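Local coordinates for acyl-CoA dehydrogenase FadE3 (Mycobacterium smegmatis, PDB 4IV6), which is a flavoprotein of the acyl-CoA dehydrogenase family that binds dihydroflavine-adenine dinucleotide and assembles from four copies of its chain, at residues 369-372 and 373-377; 50-53 and 54-57; 72-75 and 76-80. All blocks are in the same frame, centred on the assembly; numbering follows the deposited sequence.

Along the chain the order is interaction 2 (50-57), interaction 3 (72-80), then interaction 1 (369-377). The first two belong to the N-terminal domain: interaction 2 follows helix 41-50 in the loop that leads to helix 68-81, and interaction 3 is a stretch of that helix. Their centres lie about 13 Å apart and they touch, with Ile52 CD1 3.7 Å from Val74 CG1 and Leu55 CD1 3.8 Å from the same methyl. Interaction 1, on helix 369-383 of the C-terminal domain, touches neither; its centre is about 30 Å from that of interaction 2 and about 24 Å from that of interaction 3. Interactions 2 and 3 thus share an apolar patch, while interaction 1 meets the bound dihydroflavine-adenine dinucleotide and neighbouring subunits.

Interaction 1 of 3, residues 369-372 and 373-377; sequences NEIQ and RNVIA. With FDA (dihydroflavine-adenine dinucleotide), chain D.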
loop_
_atom_site.group_PDB
_atom_site.type_symbol
_atom_site.label_atom_id
_atom_site.label_comp_id
_atom_site.label_asym_id
_atom_site.label_seq_id
_atom_site.Cartn_x
_atom_site.Cartn_y
_atom_site.Cartn_z
ATOM N N ASN B 369 -6.780 3.925 -15.281
ATOM C CA ASN B 369 -6.673 2.667 -14.599
ATOM C C ASN B 369 -7.982 2.229 -13.926
ATOM O O ASN B 369 -8.192 1.027 -13.756
ATOM C CB ASN B 369 -5.452 2.633 -13.691
ATOM C CG ASN B 369 -4.173 2.313 -14.462
ATOM O OD1 ASN B 369 -4.218 1.999 -15.651
ATOM N ND2 ASN B 369 -3.035 2.443 -13.800
ATOM N N GLU B 370 -8.887 3.172 -13.612
ATOM C CA GLU B 370 -10.212 2.787 -13.117
ATOM C C GLU B 370 -10.990 2.061 -14.232
ATOM O O GLU B 370 -11.557 0.983 -14.012
ATOM C CB GLU B 370 -11.018 3.964 -12.575
ATOM C CG GLU B 370 -10.387 4.668 -11.355
ATOM C CD GLU B 370 -9.155 5.493 -11.680
ATOM O OE1 GLU B 370 -9.059 6.014 -12.808
ATOM O OE2 GLU B 370 -8.252 5.596 -10.803
ATOM N N ILE B 371 -10.977 2.617 -15.437
ATOM C CA ILE B 371 -11.641 1.945 -16.549
ATOM C C ILE B 371 -10.960 0.599 -16.820
ATOM O O ILE B 371 -11.624 -0.401 -17.066
ATOM C CB ILE B 371 -11.673 2.777 -17.846
ATOM C CG1 ILE B 371 -12.505 4.039 -17.642
ATOM C CG2 ILE B 371 -12.219 1.934 -19.009
ATOM C CD1 ILE B 371 -13.932 3.808 -17.230
ATOM N N GLN B 372 -9.640 0.582 -16.770
ATOM C CA GLN B 372 -8.917 -0.660 -17.039
ATOM C C GLN B 372 -9.307 -1.789 -16.040
ATOM O O GLN B 372 -9.446 -2.952 -16.430
ATOM C CB GLN B 372 -7.423 -0.386 -17.010
ATOM C CG GLN B 372 -6.575 -1.562 -17.430
ATOM C CD GLN B 372 -6.854 -1.985 -18.851
ATOM O OE1 GLN B 372 -6.317 -1.401 -19.785
ATOM N NE2 GLN B 372 -7.699 -3.017 -19.022
ATOM N N ARG B 373 -9.467 -1.459 -14.760
ATOM C CA ARG B 373 -9.887 -2.493 -13.782
ATOM C C ARG B 373 -11.283 -2.985 -14.083
ATOM O O ARG B 373 -11.556 -4.176 -13.954
ATOM C CB ARG B 373 -9.870 -1.970 -12.336
ATOM C CG ARG B 373 -8.500 -1.683 -11.782
ATOM C CD ARG B 373 -8.505 -1.579 -10.262
ATOM N NE ARG B 373 -7.136 -1.390 -9.766
ATOM C CZ ARG B 373 -6.496 -0.218 -9.754
ATOM N NH1 ARG B 373 -7.082 0.893 -10.175
ATOM N NH2 ARG B 373 -5.255 -0.160 -9.294
ATOM N N ASN B 374 -12.191 -2.071 -14.450
ATOM C CA ASN B 374 -13.557 -2.477 -14.831
ATOM C C ASN B 374 -13.519 -3.492 -15.964
ATOM O O ASN B 374 -14.270 -4.470 -15.970
ATOM C CB ASN B 374 -14.426 -1.295 -15.318
ATOM C CG ASN B 374 -14.788 -0.311 -14.223
ATOM O OD1 ASN B 374 -14.750 -0.602 -12.990
ATOM N ND2 ASN B 374 -15.169 0.882 -14.667
ATOM N N VAL B 375 -12.660 -3.232 -16.943
ATOM C CA VAL B 375 -12.590 -4.062 -18.146
ATOM C C VAL B 375 -12.047 -5.433 -17.766
ATOM O O VAL B 375 -12.568 -6.460 -18.189
ATOM C CB VAL B 375 -11.692 -3.393 -19.212
ATOM C CG1 VAL B 375 -11.280 -4.379 -20.303
ATOM C CG2 VAL B 375 -12.404 -2.205 -19.864
ATOM N N ILE B 376 -11.027 -5.433 -16.912
ATOM C CA ILE B 376 -10.393 -6.667 -16.438
ATOM C C ILE B 376 -11.365 -7.525 -15.616
ATOM O O ILE B 376 -11.423 -8.754 -15.807
ATOM C CB ILE B 376 -9.101 -6.346 -15.658
ATOM C CG1 ILE B 376 -7.999 -5.872 -16.638
ATOM C CG2 ILE B 376 -8.579 -7.562 -14.898
ATOM C CD1 ILE B 376 -6.865 -5.181 -15.956
ATOM N N ALA B 377 -12.170 -6.894 -14.748
ATOM C CA ALA B 377 -13.136 -7.665 -13.941
ATOM C C ALA B 377 -14.135 -8.415 -14.826
ATOM O O ALA B 377 -14.424 -9.578 -14.614
ATOM C CB ALA B 377 -13.865 -6.767 -12.953
HETATM P PA FDA D . -13.050 10.943 -17.399
HETATM O O1A FDA D . -13.648 9.866 -18.270
HETATM O O2A FDA D . -13.708 12.292 -17.294
HETATM O O5B FDA D . -12.866 10.332 -15.930
HETATM C C5B FDA D . -12.510 11.136 -14.782
HETATM C C4B FDA D . -12.332 10.213 -13.563
HETATM O O4B FDA D . -13.495 9.389 -13.356
HETATM C C3B FDA D . -11.194 9.232 -13.748
HETATM O O3B FDA D . -10.655 8.886 -12.453
HETATM C C2B FDA D . -11.890 8.054 -14.394
HETATM O O2B FDA D . -11.212 6.810 -14.250
HETATM C C1B FDA D . -13.168 8.028 -13.589
HETATM N N9A FDA D . -14.289 7.331 -14.277
HETATM C C8A FDA D . -14.961 7.795 -15.353
HETATM N N7A FDA D . -15.946 6.939 -15.692
HETATM C C5A FDA D . -15.886 5.907 -14.816
HETATM C C6A FDA D . -16.615 4.668 -14.600
HETATM N N6A FDA D . -17.628 4.355 -15.410
HETATM N N1A FDA D . -16.264 3.840 -13.591
HETATM C C2A FDA D . -15.265 4.170 -12.755
HETATM N N3A FDA D . -14.534 5.299 -12.890
HETATM C C4A FDA D . -14.813 6.183 -13.870
HETATM N N1 FDA D . -6.822 10.321 -26.229
HETATM C C2 FDA D . -6.860 10.069 -27.535
HETATM O O2 FDA D . -7.952 9.784 -28.062
HETATM N N3 FDA D . -5.757 10.111 -28.303
HETATM C C4 FDA D . -4.543 10.422 -27.849
HETATM O O4 FDA D . -3.547 10.477 -28.620
HETATM C C4X FDA D . -4.410 10.689 -26.402
HETATM N N5 FDA D . -3.245 11.042 -25.820
HETATM C C5X FDA D . -3.262 11.681 -24.623
HETATM C C6 FDA D . -2.165 12.428 -24.180
HETATM C C7 FDA D . -2.164 13.055 -22.934
HETATM C C7M FDA D . -0.988 13.885 -22.487
HETATM C C8 FDA D . -3.282 12.920 -22.087
HETATM C C8M FDA D . -3.375 13.552 -20.718
HETATM C C9 FDA D . -4.372 12.186 -22.529
HETATM C C9A FDA D . -4.385 11.580 -23.795
HETATM N N10 FDA D . -5.531 10.874 -24.218
HETATM C C10 FDA D . -5.657 10.647 -25.607
HETATM C "C1'" FDA D . -6.776 11.125 -23.483
HETATM C "C2'" FDA D . -6.935 10.010 -22.472
HETATM O "O2'" FDA D . -7.175 8.758 -23.116
HETATM C "C3'" FDA D . -8.083 10.376 -21.531
HETATM O "O3'" FDA D . -7.605 11.364 -20.625
HETATM C "C4'" FDA D . -8.610 9.202 -20.740
HETATM O "O4'" FDA D . -9.479 8.491 -21.637
HETATM C "C5'" FDA D . -9.457 9.654 -19.536
HETATM O "O5'" FDA D . -10.413 10.587 -19.987
HETATM P P FDA D . -10.986 11.801 -19.147
HETATM O O1P FDA D . -12.116 12.316 -20.016
HETATM O O2P FDA D . -9.873 12.722 -18.784
HETATM O O3P FDA D . -11.508 11.073 -17.805
#
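Asn369 to Ala377 form the opening turns of alpha-helix 369-383, in which the amides of Arg373, Asn374, Val375 and Ile376 each bond to the carbonyl four residues earlier, for example Val375 N to Ile371 O at 3.0 Å. One side of this helix start faces the adenosine half of dihydroflavine-adenine dinucleotide. Glu370 bends at chi2 (72°), which brings OE1 to accept a hydrogen bond from ribose hydroxyl O2B of the ligand at 2.7 Å; Thr368 adds a weak bond to the same oxygen. A carboxylate suits this place because it is a strong acceptor. One turn on, Asn374 sets ND2 3.3 Å from adenine N1A, and Ile371 lays its CD1 methyl 3.7 Å from adenine C5A, an apolar partner for the base. Arg373, its CG resting on Asn369 O, stretches away to form a salt bridge with Asp290 of a second subunit, while the Asn369 amide is held by Lys323, Ser327 and Glu328. Farther along the helix, Ile371 CG2 meets Val375 CG2 at 4.2 Å, and Gln372 crosses Ile376 at a slant, with NE2 3.7 Å from Ile376 CG1.

Interaction 2 of 3, residues 50-53 and 54-57; sequences IGIF and GLAI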
loop_
_atom_site.group_PDB
_atom_site.type_symbol
_atom_site.label_atom_id
_atom_site.label_comp_id
_atom_site.label_asym_id
_atom_site.label_seq_id
_atom_site.Cartn_x
_atom_site.Cartn_y
_atom_site.Cartn_z
ATOM N N ILE B 50 15.883 4.499 -38.477
ATOM C CA ILE B 50 15.996 3.232 -37.739
ATOM C C ILE B 50 14.880 2.256 -38.136
ATOM O O ILE B 50 15.052 1.060 -38.053
ATOM C CB ILE B 50 15.914 3.495 -36.209
ATOM C CG1 ILE B 50 17.215 4.101 -35.701
ATOM C CG2 ILE B 50 15.630 2.223 -35.412
ATOM C CD1 ILE B 50 17.162 4.450 -34.236
ATOM N N GLY B 51 13.726 2.781 -38.555
ATOM C CA GLY B 51 12.556 1.934 -38.889
ATOM C C GLY B 51 11.461 1.906 -37.807
ATOM O O GLY B 51 10.546 1.089 -37.882
ATOM N N ILE B 52 11.531 2.799 -36.814
ATOM C CA ILE B 52 10.610 2.761 -35.665
ATOM C C ILE B 52 9.121 2.859 -36.082
ATOM O O ILE B 52 8.214 2.239 -35.472
ATOM C CB ILE B 52 10.919 3.912 -34.667
ATOM C CG1 ILE B 52 12.320 3.817 -34.061
ATOM C CG2 ILE B 52 9.886 3.979 -33.542
ATOM C CD1 ILE B 52 12.576 2.564 -33.256
ATOM N N PHE B 53 8.853 3.653 -37.117
ATOM C CA PHE B 53 7.496 3.864 -37.557
ATOM C C PHE B 53 6.947 2.751 -38.460
ATOM O O PHE B 53 5.775 2.815 -38.853
ATOM C CB PHE B 53 7.376 5.254 -38.205
ATOM C CG PHE B 53 7.540 6.366 -37.217
ATOM C CD1 PHE B 53 8.785 6.840 -36.887
ATOM C CD2 PHE B 53 6.444 6.910 -36.592
ATOM C CE1 PHE B 53 8.945 7.850 -35.941
ATOM C CE2 PHE B 53 6.585 7.914 -35.645
ATOM C CZ PHE B 53 7.833 8.384 -35.319
ATOM N N GLY B 54 7.766 1.733 -38.758
ATOM C CA GLY B 54 7.383 0.605 -39.609
ATOM C C GLY B 54 7.440 -0.727 -38.884
ATOM O O GLY B 54 7.360 -1.780 -39.499
ATOM N N LEU B 55 7.561 -0.695 -37.559
ATOM C CA LEU B 55 7.732 -1.927 -36.774
ATOM C C LEU B 55 6.554 -2.890 -36.853
ATOM O O LEU B 55 6.711 -4.062 -36.576
ATOM C CB LEU B 55 8.004 -1.608 -35.299
ATOM C CG LEU B 55 9.335 -0.936 -34.977
ATOM C CD1 LEU B 55 9.334 -0.443 -33.548
ATOM C CD2 LEU B 55 10.490 -1.874 -35.207
ATOM N N ALA B 56 5.367 -2.402 -37.181
ATOM C CA ALA B 56 4.228 -3.291 -37.322
ATOM C C ALA B 56 3.758 -3.468 -38.784
ATOM O O ALA B 56 2.690 -4.010 -39.024
ATOM C CB ALA B 56 3.082 -2.802 -36.452
ATOM N N ILE B 57 4.568 -3.050 -39.745
ATOM C CA ILE B 57 4.131 -3.007 -41.151
ATOM C C ILE B 57 4.920 -4.012 -42.004
ATOM O O ILE B 57 6.105 -3.808 -42.276
ATOM C CB ILE B 57 4.243 -1.574 -41.733
ATOM C CG1 ILE B 57 3.313 -0.628 -40.959
ATOM C CG2 ILE B 57 3.890 -1.564 -43.211
ATOM C CD1 ILE B 57 3.433 0.832 -41.352
HETATM O O HOH W 1 4.390 0.359 -37.508
#
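Phe53 O is gripped twice: by His92 NE2 of helix 83-102, and weakly, at 3.1 Å, by a water that in turn accepts the Ala56 N-H at 2.9 Å from its oxygen. The water thus links Phe53 to Ala56 across the turn, and Ile57 sets its CD1 methyl 4.0 Å from Phe53 O.

The change of direction begins at Gly51, which ends helix 41-50 in a Schellman motif. Its positive phi of 103° would jam a beta carbon against the preceding carbonyl, so glycine belongs here. Gly51 O then takes the amide of Gly54 at 3.0 Å; the N-H points well at the oxygen (159°), although the donor stands above the carbonyl plane. Gly54 opens a type I beta turn closed by Ile57 N on Gly54 O at 3.1 Å, so two tight turns follow one another.

Leu55 folds back over the first of them. With CG anti to its own carbonyl carbon (chi1 -68°), the branch point lies 3.4 Å from Ile52 O, and CD1 comes within 4.4 Å of Ile52 CD1, giving two branched aliphatics on one apolar side.

Phe53 also meets the His92 ring edge-to-face, so that one histidine holds both its side chain and its carbonyl. Around these turns, Ile52 lies between helices 9-26, 68-81 and 83-102, Leu55 packs on Tyr71 of helix 68-81, and Ile57 packs on Leu112, Met115 and Ala116 of helix 105-116.

Interaction 3 of 3, residues 72-75 and 76-80; sequences VQVA and EELAR
Val74 and Leu78, one turn apart on helix 68-81, share a backbone bond and an apolar flank. Leu78 N bonds to Val74 O at 3.1 Å, and Val74 CG1 lies 4.4 Å from Leu78 CD1. Leu78 carries its CG anti to its carbonyl carbon (chi1 -75°), which leans the branch back over the preceding turn, 3.5 Å from Val74 O. Three more alpha-helical bonds run alongside: Glu76 N to Val72 O, Glu77 N to Gln73 O, and Ala79 N to Ala75 O.

The glutamates touch the preceding turn through their aliphatic parts. Glu76 CB sits 3.2 Å from Val72 O, and Glu77 CG sits 3.3 Å from Gln73 O. Beyond that their paths differ, though both end at Arg258. Glu76 is extended and carries its carboxylate out to Arg258, Arg299 and Thr254, whereas Glu77 bends at chi2 (-60°) to meet Arg258 and His19. Arg80 continues the charged face with salt bridges to Glu23 and Glu262.

The next shell suits these residue types. Ala75 and Ala79 present only methyl groups to helix 234-270, at Ala251 and Arg252, which probably lets the two helices pack closely. Val72 packs against Ala251 of that helix and against Leu303 and Ala306 of helix 282-310, while Leu78 also packs on Val18 of helix 9-26.

The helix therefore has an apolar side and a charged one. Salt bridges from Glu76 and Glu77 to Arg258 join helix 68-81 of the N-terminal domain to helix 234-270 of the C-terminal domain, and that from Glu76 to Arg299 joins it to helix 282-310. Such nearby guanidinium groups probably favour the ionised form of the two buried carboxylates.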
loop_
_atom_site.group_PDB
_atom_site.type_symbol
_atom_site.label_atom_id
_atom_site.label_comp_id
_atom_site.label_asym_id
_atom_site.label_seq_id
_atom_site.Cartn_x
_atom_site.Cartn_y
_atom_site.Cartn_z
ATOM N N VAL B 72 7.705 -4.566 -27.964
ATOM C CA VAL B 72 7.618 -4.027 -26.598
ATOM C C VAL B 72 8.996 -3.679 -26.057
ATOM O O VAL B 72 9.151 -2.698 -25.343
ATOM C CB VAL B 72 6.791 -4.918 -25.650
ATOM C CG1 VAL B 72 5.386 -5.117 -26.216
ATOM C CG2 VAL B 72 7.433 -6.258 -25.417
ATOM N N GLN B 73 10.003 -4.468 -26.419
ATOM C CA GLN B 73 11.351 -4.157 -26.002
ATOM C C GLN B 73 11.859 -2.874 -26.665
ATOM O O GLN B 73 12.554 -2.092 -26.029
ATOM C CB GLN B 73 12.281 -5.330 -26.241
ATOM C CG GLN B 73 12.003 -6.506 -25.301
ATOM C CD GLN B 73 12.789 -7.737 -25.666
ATOM O OE1 GLN B 73 12.226 -8.789 -26.010
ATOM N NE2 GLN B 73 14.088 -7.611 -25.640
ATOM N N VAL B 74 11.484 -2.633 -27.911
ATOM C CA VAL B 74 11.891 -1.387 -28.599
ATOM C C VAL B 74 11.208 -0.200 -27.939
ATOM O O VAL B 74 11.839 0.824 -27.648
ATOM C CB VAL B 74 11.574 -1.410 -30.106
ATOM C CG1 VAL B 74 11.774 -0.039 -30.729
ATOM C CG2 VAL B 74 12.429 -2.430 -30.820
ATOM N N ALA B 75 9.919 -0.344 -27.684
ATOM C CA ALA B 75 9.160 0.730 -27.032
ATOM C C ALA B 75 9.709 1.018 -25.624
ATOM O O ALA B 75 9.863 2.176 -25.222
ATOM C CB ALA B 75 7.683 0.370 -26.993
ATOM N N GLU B 76 10.091 -0.035 -24.912
ATOM C CA GLU B 76 10.626 0.106 -23.575
ATOM C C GLU B 76 11.979 0.849 -23.609
ATOM O O GLU B 76 12.215 1.719 -22.791
ATOM C CB GLU B 76 10.779 -1.266 -22.927
ATOM C CG GLU B 76 11.416 -1.230 -21.539
ATOM C CD GLU B 76 11.685 -2.610 -20.975
ATOM O OE1 GLU B 76 12.710 -3.198 -21.376
ATOM O OE2 GLU B 76 10.890 -3.072 -20.110
ATOM N N GLU B 77 12.845 0.512 -24.570
ATOM C CA GLU B 77 14.141 1.156 -24.686
ATOM C C GLU B 77 13.984 2.629 -24.943
ATOM O O GLU B 77 14.670 3.448 -24.330
ATOM C CB GLU B 77 14.982 0.572 -25.811
ATOM C CG GLU B 77 15.566 -0.806 -25.549
ATOM C CD GLU B 77 16.500 -0.908 -24.352
ATOM O OE1 GLU B 77 17.181 0.085 -23.936
ATOM O OE2 GLU B 77 16.514 -2.037 -23.816
ATOM N N LEU B 78 13.095 2.963 -25.870
ATOM C CA LEU B 78 12.807 4.355 -26.188
ATOM C C LEU B 78 12.355 5.108 -24.957
ATOM O O LEU B 78 12.884 6.199 -24.654
ATOM C CB LEU B 78 11.745 4.442 -27.275
ATOM C CG LEU B 78 12.180 4.122 -28.690
ATOM C CD1 LEU B 78 10.975 4.152 -29.584
ATOM C CD2 LEU B 78 13.205 5.128 -29.173
ATOM N N ALA B 79 11.394 4.517 -24.237
ATOM C CA ALA B 79 10.811 5.168 -23.044
ATOM C C ALA B 79 11.774 5.313 -21.899
ATOM O O ALA B 79 11.709 6.302 -21.155
ATOM C CB ALA B 79 9.550 4.460 -22.581
ATOM N N ARG B 80 12.676 4.341 -21.755
ATOM C CA ARG B 80 13.757 4.445 -20.827
ATOM C C ARG B 80 14.560 5.741 -21.031
ATOM O O ARG B 80 14.878 6.444 -20.070
ATOM C CB ARG B 80 14.640 3.217 -20.962
ATOM C CG ARG B 80 15.861 3.157 -20.061
ATOM C CD ARG B 80 16.677 1.912 -20.455
ATOM N NE ARG B 80 18.006 2.012 -19.879
ATOM C CZ ARG B 80 19.064 2.564 -20.453
ATOM N NH1 ARG B 80 20.178 2.592 -19.763
ATOM N NH2 ARG B 80 19.067 2.979 -21.710
#